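Local coordinates for N-acetylgalactosaminyltransferase 7 (Homo sapiens, PDB 6IWR), which belongs to the glycosyltransferases and joins a GT-A domain of glycosyl transferase family 2 to a ricin-type beta-trefoil lectin domain, at residues 197-202 / 211-216; 153-156 / 162-165; 111-116 / 189-194; 226-231 / 237-242. One frame throughout, in Å; residues are numbered along the deposited sequence.

Contact 1: 197-202 / 211-216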
# COMPACT_ATOMS: atom_id res chain seq x y z
N LYS A 197 -18.29 18.67 26.66
CA LYS A 197 -19.08 19.13 25.55
C LYS A 197 -20.08 18.04 25.28
O LYS A 197 -21.23 18.30 25.02
CB LYS A 197 -18.20 19.39 24.34
CG LYS A 197 -18.95 19.39 23.02
CD LYS A 197 -18.00 19.50 21.86
CE LYS A 197 -18.73 19.66 20.54
NZ LYS A 197 -19.76 20.72 20.55
N LEU A 198 -19.62 16.80 25.36
CA LEU A 198 -20.49 15.65 25.22
C LEU A 198 -21.49 15.49 26.35
O LEU A 198 -22.66 15.29 26.11
CB LEU A 198 -19.63 14.39 25.10
CG LEU A 198 -20.24 13.02 24.86
CD1 LEU A 198 -21.69 13.13 24.52
CD2 LEU A 198 -19.51 12.32 23.74
N ASP A 199 -21.03 15.63 27.59
CA ASP A 199 -21.93 15.55 28.74
C ASP A 199 -23.04 16.58 28.64
O ASP A 199 -24.21 16.27 28.88
CB ASP A 199 -21.16 15.74 30.03
CG ASP A 199 -20.34 14.56 30.36
OD1 ASP A 199 -20.93 13.47 30.50
OD2 ASP A 199 -19.11 14.72 30.47
N GLU A 200 -22.68 17.81 28.26
CA GLU A 200 -23.67 18.88 28.22
C GLU A 200 -24.63 18.72 27.04
O GLU A 200 -25.85 18.83 27.21
CB GLU A 200 -22.96 20.23 28.19
CG GLU A 200 -23.68 21.31 28.97
CD GLU A 200 -23.78 21.00 30.45
OE1 GLU A 200 -22.83 20.40 31.02
OE2 GLU A 200 -24.83 21.35 31.03
N TYR A 201 -24.10 18.43 25.85
CA TYR A 201 -24.96 18.24 24.68
C TYR A 201 -26.03 17.19 24.95
O TYR A 201 -27.22 17.40 24.70
CB TYR A 201 -24.11 17.81 23.47
CG TYR A 201 -24.93 17.55 22.22
CD1 TYR A 201 -25.28 18.62 21.38
CD2 TYR A 201 -25.38 16.28 21.88
CE1 TYR A 201 -26.03 18.43 20.24
CE2 TYR A 201 -26.12 16.08 20.74
CZ TYR A 201 -26.45 17.17 19.92
OH TYR A 201 -27.20 17.01 18.77
N ILE A 202 -25.61 16.05 25.46
CA ILE A 202 -26.40 14.84 25.65
C ILE A 202 -27.66 15.11 26.46
O ILE A 202 -28.62 14.34 26.39
CB ILE A 202 -25.48 13.79 26.28
CG1 ILE A 202 -24.83 13.00 25.17
CG2 ILE A 202 -26.17 12.91 27.26
CD1 ILE A 202 -25.80 12.68 24.12
N VAL A 211 -23.77 8.36 28.98
CA VAL A 211 -22.40 7.97 28.67
C VAL A 211 -21.77 7.47 29.95
O VAL A 211 -22.01 8.02 31.02
CB VAL A 211 -21.58 9.14 28.08
CG1 VAL A 211 -21.47 10.28 29.09
CG2 VAL A 211 -20.21 8.65 27.67
N PHE A 212 -20.97 6.42 29.84
CA PHE A 212 -20.17 5.93 30.94
C PHE A 212 -18.74 5.85 30.47
O PHE A 212 -18.47 5.33 29.38
CB PHE A 212 -20.64 4.56 31.44
CG PHE A 212 -22.06 4.55 31.97
CD1 PHE A 212 -22.42 5.37 33.03
CD2 PHE A 212 -23.02 3.72 31.42
CE1 PHE A 212 -23.71 5.36 33.52
CE2 PHE A 212 -24.32 3.70 31.90
CZ PHE A 212 -24.67 4.53 32.96
N ARG A 213 -17.83 6.41 31.27
CA ARG A 213 -16.40 6.42 30.98
C ARG A 213 -15.71 5.21 31.57
O ARG A 213 -16.02 4.78 32.69
CB ARG A 213 -15.76 7.67 31.55
CG ARG A 213 -15.62 8.78 30.58
CD ARG A 213 -16.97 9.37 30.22
NE ARG A 213 -16.84 10.22 29.03
CZ ARG A 213 -17.56 11.31 28.84
NH1 ARG A 213 -18.45 11.68 29.75
NH2 ARG A 213 -17.37 12.04 27.76
N ASN A 214 -14.75 4.67 30.83
CA ASN A 214 -13.87 3.61 31.29
C ASN A 214 -12.60 4.23 31.86
O ASN A 214 -12.09 5.21 31.33
CB ASN A 214 -13.51 2.67 30.14
CG ASN A 214 -14.66 1.77 29.77
OD1 ASN A 214 -15.60 1.61 30.54
ND2 ASN A 214 -14.58 1.16 28.60
N GLU A 215 -12.10 3.64 32.95
CA GLU A 215 -10.94 4.21 33.63
C GLU A 215 -9.65 3.91 32.88
O GLU A 215 -8.68 4.66 32.97
CB GLU A 215 -10.87 3.70 35.07
CG GLU A 215 -12.06 4.12 35.93
CD GLU A 215 -12.32 3.14 37.06
OE1 GLU A 215 -11.74 2.03 37.04
OE2 GLU A 215 -13.12 3.49 37.97
N ARG A 216 -9.61 2.81 32.13
CA ARG A 216 -8.48 2.45 31.29
C ARG A 216 -9.02 2.01 29.94
O ARG A 216 -10.18 1.64 29.80
CB ARG A 216 -7.61 1.33 31.91
CG ARG A 216 -8.36 0.23 32.69
CD ARG A 216 -8.28 -1.16 32.02
NE ARG A 216 -7.07 -1.92 32.33
CZ ARG A 216 -6.58 -2.95 31.62
NH1 ARG A 216 -7.20 -3.39 30.52
NH2 ARG A 216 -5.46 -3.54 32.02

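Contact 2: 153-156 / 162-165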
# COMPACT_ATOMS: atom_id res chain seq x y z
N ILE A 153 -23.38 1.85 22.24
CA ILE A 153 -22.40 2.31 21.27
C ILE A 153 -21.10 2.49 22.04
O ILE A 153 -21.01 3.35 22.92
CB ILE A 153 -22.82 3.63 20.60
CG1 ILE A 153 -24.15 3.49 19.89
CG2 ILE A 153 -21.76 4.10 19.60
CD1 ILE A 153 -24.73 4.80 19.56
N VAL A 154 -20.12 1.67 21.72
CA VAL A 154 -18.78 1.82 22.26
C VAL A 154 -18.02 2.74 21.32
O VAL A 154 -18.04 2.57 20.10
CB VAL A 154 -18.10 0.44 22.38
CG1 VAL A 154 -16.63 0.61 22.77
CG2 VAL A 154 -18.87 -0.43 23.37
N PHE A 155 -17.36 3.76 21.87
CA PHE A 155 -16.60 4.64 21.02
C PHE A 155 -15.24 4.93 21.64
O PHE A 155 -15.04 4.81 22.86
CB PHE A 155 -17.36 5.94 20.73
CG PHE A 155 -17.46 6.88 21.89
CD1 PHE A 155 -16.48 7.84 22.11
CD2 PHE A 155 -18.54 6.82 22.74
CE1 PHE A 155 -16.56 8.72 23.17
CE2 PHE A 155 -18.64 7.70 23.82
CZ PHE A 155 -17.64 8.64 24.04
N HIS A 156 -14.30 5.28 20.76
CA HIS A 156 -12.97 5.74 21.17
C HIS A 156 -12.57 6.83 20.19
O HIS A 156 -12.36 6.55 19.00
CB HIS A 156 -11.96 4.59 21.18
CG HIS A 156 -10.54 5.02 21.40
ND1 HIS A 156 -10.01 5.24 22.66
CD2 HIS A 156 -9.54 5.29 20.53
CE1 HIS A 156 -8.75 5.63 22.55
NE2 HIS A 156 -8.44 5.67 21.27
N THR A 162 -19.93 12.23 13.33
CA THR A 162 -20.26 10.83 13.08
C THR A 162 -20.88 10.17 14.31
O THR A 162 -21.82 9.39 14.19
CB THR A 162 -19.01 10.07 12.61
OG1 THR A 162 -17.90 10.40 13.46
CG2 THR A 162 -18.68 10.44 11.18
N LEU A 163 -20.38 10.48 15.51
CA LEU A 163 -20.93 9.89 16.72
C LEU A 163 -22.37 10.34 16.94
O LEU A 163 -23.25 9.52 17.23
CB LEU A 163 -20.07 10.25 17.93
CG LEU A 163 -20.62 9.82 19.30
CD1 LEU A 163 -20.98 8.34 19.24
CD2 LEU A 163 -19.64 10.10 20.45
N MET A 164 -22.62 11.64 16.79
CA MET A 164 -23.94 12.15 17.12
C MET A 164 -24.95 11.82 16.02
O MET A 164 -26.16 11.74 16.30
CB MET A 164 -23.89 13.65 17.41
CG MET A 164 -23.19 14.05 18.71
SD MET A 164 -23.50 13.02 20.18
CE MET A 164 -25.26 13.01 20.26
N ARG A 165 -24.48 11.58 14.80
CA ARG A 165 -25.41 11.18 13.75
C ARG A 165 -25.89 9.75 13.97
O ARG A 165 -27.05 9.43 13.69
CB ARG A 165 -24.79 11.35 12.36
CG ARG A 165 -25.74 11.02 11.19
CD ARG A 165 -25.41 11.83 9.89
NE ARG A 165 -23.98 11.81 9.62
CZ ARG A 165 -23.18 12.87 9.58
NH1 ARG A 165 -21.89 12.69 9.35
NH2 ARG A 165 -23.66 14.11 9.73

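Contact 3: 111-116 / 189-194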
# COMPACT_ATOMS: atom_id res chain seq x y z
N LYS A 111 -6.38 12.00 8.20
CA LYS A 111 -5.31 11.65 9.13
C LYS A 111 -5.83 11.52 10.55
O LYS A 111 -5.50 10.56 11.25
CB LYS A 111 -4.19 12.70 9.09
CG LYS A 111 -2.98 12.33 8.23
CD LYS A 111 -1.95 13.44 8.26
CE LYS A 111 -1.04 13.42 7.05
NZ LYS A 111 -0.09 14.56 7.08
N GLU A 112 -6.64 12.49 11.02
CA GLU A 112 -7.04 12.46 12.42
C GLU A 112 -8.04 11.34 12.71
O GLU A 112 -7.94 10.68 13.75
CB GLU A 112 -7.64 13.79 12.88
CG GLU A 112 -8.05 13.75 14.38
CD GLU A 112 -8.47 15.10 14.97
OE1 GLU A 112 -8.77 15.14 16.18
OE2 GLU A 112 -8.51 16.11 14.23
N PHE A 113 -9.01 11.11 11.80
CA PHE A 113 -10.14 10.21 12.06
C PHE A 113 -10.27 9.02 11.11
O PHE A 113 -10.91 8.03 11.48
CB PHE A 113 -11.46 10.99 12.04
CG PHE A 113 -11.53 12.08 13.05
CD1 PHE A 113 -11.94 11.81 14.35
CD2 PHE A 113 -11.19 13.38 12.71
CE1 PHE A 113 -11.99 12.80 15.29
CE2 PHE A 113 -11.23 14.37 13.65
CZ PHE A 113 -11.63 14.09 14.95
N GLY A 114 -9.70 9.07 9.92
CA GLY A 114 -9.96 8.03 8.96
C GLY A 114 -11.22 8.24 8.15
O GLY A 114 -11.46 7.47 7.21
N PHE A 115 -12.02 9.24 8.48
CA PHE A 115 -13.15 9.65 7.66
C PHE A 115 -12.95 11.10 7.23
O PHE A 115 -12.22 11.87 7.85
CB PHE A 115 -14.47 9.52 8.41
CG PHE A 115 -14.66 8.18 9.04
CD1 PHE A 115 -14.52 7.03 8.29
CD2 PHE A 115 -14.97 8.07 10.39
CE1 PHE A 115 -14.71 5.77 8.85
CE2 PHE A 115 -15.14 6.81 10.97
CZ PHE A 115 -15.02 5.66 10.19
N ASN A 116 -13.59 11.44 6.12
CA ASN A 116 -13.67 12.81 5.64
C ASN A 116 -14.57 13.57 6.60
O ASN A 116 -15.78 13.63 6.41
CB ASN A 116 -14.22 12.83 4.23
CG ASN A 116 -14.18 14.18 3.60
OD1 ASN A 116 -14.15 14.29 2.37
ND2 ASN A 116 -14.15 15.23 4.43
N SER A 189 -11.22 7.72 25.67
CA SER A 189 -10.86 8.70 24.65
C SER A 189 -10.02 9.84 25.25
O SER A 189 -10.11 10.15 26.44
CB SER A 189 -12.12 9.28 24.01
OG SER A 189 -12.99 8.28 23.50
N ASN A 190 -9.22 10.49 24.41
CA ASN A 190 -8.53 11.69 24.85
C ASN A 190 -9.03 12.97 24.19
O ASN A 190 -8.73 14.05 24.71
CB ASN A 190 -7.02 11.58 24.59
CG ASN A 190 -6.70 10.72 23.41
OD1 ASN A 190 -6.76 9.49 23.51
ND2 ASN A 190 -6.40 11.33 22.28
N LYS A 191 -9.77 12.90 23.09
CA LYS A 191 -10.15 14.11 22.38
C LYS A 191 -11.19 14.89 23.16
O LYS A 191 -12.18 14.34 23.65
CB LYS A 191 -10.65 13.77 20.97
CG LYS A 191 -9.81 12.69 20.30
CD LYS A 191 -9.60 12.87 18.80
CE LYS A 191 -8.13 12.62 18.51
NZ LYS A 191 -7.70 12.61 17.09
N GLU A 192 -10.96 16.20 23.26
CA GLU A 192 -11.69 17.06 24.19
C GLU A 192 -13.15 17.24 23.83
O GLU A 192 -13.99 17.42 24.72
CB GLU A 192 -11.02 18.43 24.23
CG GLU A 192 -11.17 19.10 25.57
CD GLU A 192 -11.26 20.59 25.40
OE1 GLU A 192 -10.84 21.08 24.33
OE2 GLU A 192 -11.75 21.26 26.33
N HIS A 193 -13.52 17.16 22.56
CA HIS A 193 -14.92 17.31 22.20
C HIS A 193 -15.77 16.21 22.81
O HIS A 193 -16.95 16.37 23.00
CB HIS A 193 -15.11 17.39 20.69
CG HIS A 193 -14.65 16.19 19.94
ND1 HIS A 193 -15.50 15.19 19.56
CD2 HIS A 193 -13.43 15.84 19.48
CE1 HIS A 193 -14.83 14.27 18.90
NE2 HIS A 193 -13.57 14.64 18.84
N LEU A 194 -15.13 15.11 23.16
CA LEU A 194 -15.85 13.96 23.64
C LEU A 194 -16.16 13.98 25.12
O LEU A 194 -16.81 13.09 25.60
CB LEU A 194 -15.10 12.68 23.29
CG LEU A 194 -15.05 12.40 21.81
CD1 LEU A 194 -13.83 11.59 21.44
CD2 LEU A 194 -16.30 11.66 21.41

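Contact 4: 226-231 / 237-242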
# COMPACT_ATOMS: atom_id res chain seq x y z
N ILE A 226 -18.59 -4.45 29.23
CA ILE A 226 -18.98 -3.39 30.15
C ILE A 226 -20.31 -2.78 29.72
O ILE A 226 -21.19 -2.51 30.55
CB ILE A 226 -17.88 -2.31 30.22
CG1 ILE A 226 -16.59 -2.90 30.81
CG2 ILE A 226 -18.40 -1.07 30.96
CD1 ILE A 226 -15.36 -2.11 30.48
N GLY A 227 -20.47 -2.52 28.42
CA GLY A 227 -21.74 -2.05 27.91
C GLY A 227 -22.89 -2.91 28.38
O GLY A 227 -23.87 -2.41 28.97
N ALA A 228 -22.80 -4.24 28.15
CA ALA A 228 -23.86 -5.12 28.63
C ALA A 228 -24.14 -4.90 30.11
O ALA A 228 -25.29 -5.03 30.55
CB ALA A 228 -23.49 -6.59 28.37
N GLN A 229 -23.13 -4.54 30.89
CA GLN A 229 -23.31 -4.47 32.33
C GLN A 229 -23.87 -3.12 32.77
O GLN A 229 -24.63 -3.05 33.74
CB GLN A 229 -21.99 -4.77 33.02
CG GLN A 229 -21.47 -6.08 32.57
CD GLN A 229 -20.11 -6.37 33.12
OE1 GLN A 229 -19.21 -5.53 33.10
NE2 GLN A 229 -19.93 -7.60 33.61
N LYS A 230 -23.50 -2.05 32.07
CA LYS A 230 -23.98 -0.73 32.43
C LYS A 230 -25.27 -0.36 31.73
O LYS A 230 -25.84 0.69 32.03
CB LYS A 230 -22.89 0.32 32.13
CG LYS A 230 -21.74 0.29 33.16
CD LYS A 230 -20.42 0.73 32.55
CE LYS A 230 -19.41 1.10 33.62
NZ LYS A 230 -20.10 1.77 34.76
N ALA A 231 -25.76 -1.21 30.82
CA ALA A 231 -26.96 -0.92 30.05
C ALA A 231 -28.00 -1.91 30.54
O ALA A 231 -28.09 -3.03 30.04
CB ALA A 231 -26.73 -1.04 28.56
N LEU A 237 -30.13 -6.20 24.18
CA LEU A 237 -29.00 -5.34 23.84
C LEU A 237 -28.86 -5.25 22.33
O LEU A 237 -28.91 -6.27 21.64
CB LEU A 237 -27.71 -5.88 24.45
CG LEU A 237 -27.68 -5.95 25.98
CD1 LEU A 237 -26.53 -6.84 26.43
CD2 LEU A 237 -27.54 -4.52 26.55
N ILE A 238 -28.73 -4.04 21.80
CA ILE A 238 -28.42 -3.85 20.39
C ILE A 238 -27.10 -3.11 20.35
O ILE A 238 -27.03 -1.94 20.74
CB ILE A 238 -29.50 -3.06 19.64
CG1 ILE A 238 -30.89 -3.67 19.85
CG2 ILE A 238 -29.15 -3.02 18.12
CD1 ILE A 238 -31.97 -3.07 18.96
N TYR A 239 -26.06 -3.78 19.86
CA TYR A 239 -24.76 -3.13 19.69
C TYR A 239 -24.68 -2.45 18.33
O TYR A 239 -25.16 -2.98 17.32
CB TYR A 239 -23.63 -4.16 19.85
CG TYR A 239 -23.48 -4.62 21.27
CD1 TYR A 239 -22.65 -3.93 22.14
CD2 TYR A 239 -24.18 -5.73 21.74
CE1 TYR A 239 -22.52 -4.34 23.48
CE2 TYR A 239 -24.07 -6.14 23.06
CZ TYR A 239 -23.23 -5.44 23.93
OH TYR A 239 -23.10 -5.83 25.26
N LEU A 240 -24.03 -1.28 18.31
CA LEU A 240 -23.87 -0.43 17.14
C LEU A 240 -22.50 0.23 17.17
O LEU A 240 -22.11 0.78 18.20
CB LEU A 240 -24.95 0.66 17.11
CG LEU A 240 -26.10 0.60 16.11
CD1 LEU A 240 -26.34 -0.80 15.66
CD2 LEU A 240 -27.36 1.18 16.71
N ASP A 241 -21.78 0.19 16.03
CA ASP A 241 -20.53 0.96 15.86
C ASP A 241 -20.82 2.44 16.12
O ASP A 241 -21.96 2.90 16.03
CB ASP A 241 -19.94 0.78 14.43
CG ASP A 241 -18.66 -0.14 14.37
OD1 ASP A 241 -18.67 -1.12 15.16
OD2 ASP A 241 -17.69 0.09 13.54
N ALA A 242 -19.78 3.21 16.45
CA ALA A 242 -20.03 4.63 16.66
C ALA A 242 -20.10 5.43 15.35
O ALA A 242 -20.15 6.66 15.38
CB ALA A 242 -18.97 5.23 17.59

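Contact 1: 197-202 / 211-216
R213 reaches back from strand 211-213 to meet D199 on helix 197-201, passing over the side chain of V211. CB, CG and CD make no close contact with the helix; a bend at chi2 (69°) turns the chain off the strand and carries the guanidinium above V211, whose CG2 lies under the centre of one face, 3.8 Å from the plane. NE looks elsewhere, to a salt bridge with D186 on strand 179-186. NH1 makes the salt bridge across the contact: D199 OD1 lies 3.1 Å from R213 NH1, on the syn side but tilted out of the carboxylate plane, with a bent N-H...O angle of 137°. Strand 179-186, helix 197-201 and strand 209-213 form a beta-alpha-beta crossover of the GT-A fold, and R213, on the second strand, bonds to both the first strand and the helix. A weak second bond joins R213 NH1 to D199 OD2, at 3.2 Å; NH1 alone serves both oxygens, and with the planes 61° apart this is not the side-by-side pairing of two nitrogens with two oxygens. NH2 ends beside L198, 4.2 Å from its CG. D199 OD2 accepts E196 N, and OD1 rests 3.5 Å from V211 CG1.

Contact 2: 153-156 / 162-165
L163 sets one methyl over the face of the F155 ring. Its CD2 stands 4.0 Å from the ring centroid and only 5° off the ring normal, a CH-pi contact in which the methyl sits over the middle of the face and not at the rim. The other branch goes to the next inward-facing residue of the strand: L163 CD1 approaches I153 CG2 at 4.3 Å. One leucine on the helix thus spans two strand residues, with V154 between them turned to the other face of the sheet. The F155 ring is put there by its first torsion, which sets CG between the backbone N and the carbonyl carbon (chi1 72°), while L163 holds CG anti to its N, which leaves its two methyls to divide between F155 and I153. Further out, L198 and L194 each touch both F155 and L163, closing the apolar cluster. The helix is fixed near its start by T162 OG1, hydrogen-bonded to G159 O and E158, and by R165, which hydrogen-bonds S120 OG and S124 O. Backbone hydrogen bonds to V183, I185 and D187 hold I153 and F155 in the sheet beside strand 179-186. The contact therefore joins the first strand and helix of a beta-alpha-beta unit: helix 160-173 packs on strand 149-155 and connects it to its parallel neighbour 179-186, with helix 197-201 packed beside it.

Contact 3: 111-116 / 189-194
E112 and K191 meet in a salt bridge from opposite directions, the extended glutamate coming off the last turn of helix 103-113 and the lysine out of the loop 189-194. K191 NZ is 2.9 Å from E112 OE1, which accepts through its anti lone pair, the one away from the other carboxylate oxygen. Bends at chi2 and chi3 (-143° and 135°) bring the ammonium in above the F113 ring as well, where NZ lies 5.0 Å from the centroid and 24° off the normal, a cation-pi contact. E112 CG rests over the rim of that same face. H193 approaches F113 from another side, its NE2 near the ring plane at the edge, 4.3 Å from F113 CE1. Behind these groups both backbones are pinned: G114, the first residue past the helix, has positive phi and bonds through its backbone to L384, while E112 O accepts W387 NE1; the loop enters a 3-10 turn in which L194 N bonds K191 O, and N190 N is held by N157. The whole is a surface contact between a helix and the loop that leads from parallel strand 179-186 into the crossover helix 197-201 of the GT-A fold.

Contact 4: 226-231 / 237-242
L237 and Y239 both reach from the strand to A228, which sits where helix 226-230 comes close to it. A228 CB lies 3.6 Å from L237 CD1, with Y239 OH beside it on the same side of the methyl. The other branch of L237 serves the first residue past the helix: L237 CD2 is 4.1 Å from A231 CB. Y239 holds CG anti to its carbonyl carbon (chi1 -71°), which swings the ring out to the helix; Y239 OH passes G227 C at 4.3 Å and is hydrogen-bonded to R224 O. This buried inner side contrasts with the outer side of the helix. There I226 and Q229 leave the backbone away from the strand; Q229 is exposed, while I226 packs on N214 and E218, and the partly exposed K230 makes a cation-pi contact with F212. The axes of the two short segments come within 9.9 Å at 139°, the helix running roughly against the strand. F332 on the antiparallel neighbour 332-335 stacks on Y239, and helix 336-342 packs on A228 and L237. Helix 219-230 lies on the sheet face opposite to helices 160-173 and 197-201, leaning over strand 179-186 through A231 and leading from edge strand 209-213 to strand 236-240, beside 149-155.

Contact 2 is central, touching the other three. L163 CD2 meets L198 CD2 of contact 1 at 4.0 Å, F155 CE1 meets L194 CD2 of contact 3 at 3.4 Å, and I153 CG2 meets A242 CA of contact 4 at 3.4 Å. Contact 1 also touches contact 3, and its F212 CE2 meets K230 O of contact 4 at 3.4 Å. Contacts 1, 2 and 4 lie on one sheet; contacts 3 and 4 do not touch. The bound manganese ion lies about 11 Å from the F155 side chain and about 12 Å from those of F113 and Y239, so none of the three touches the metal.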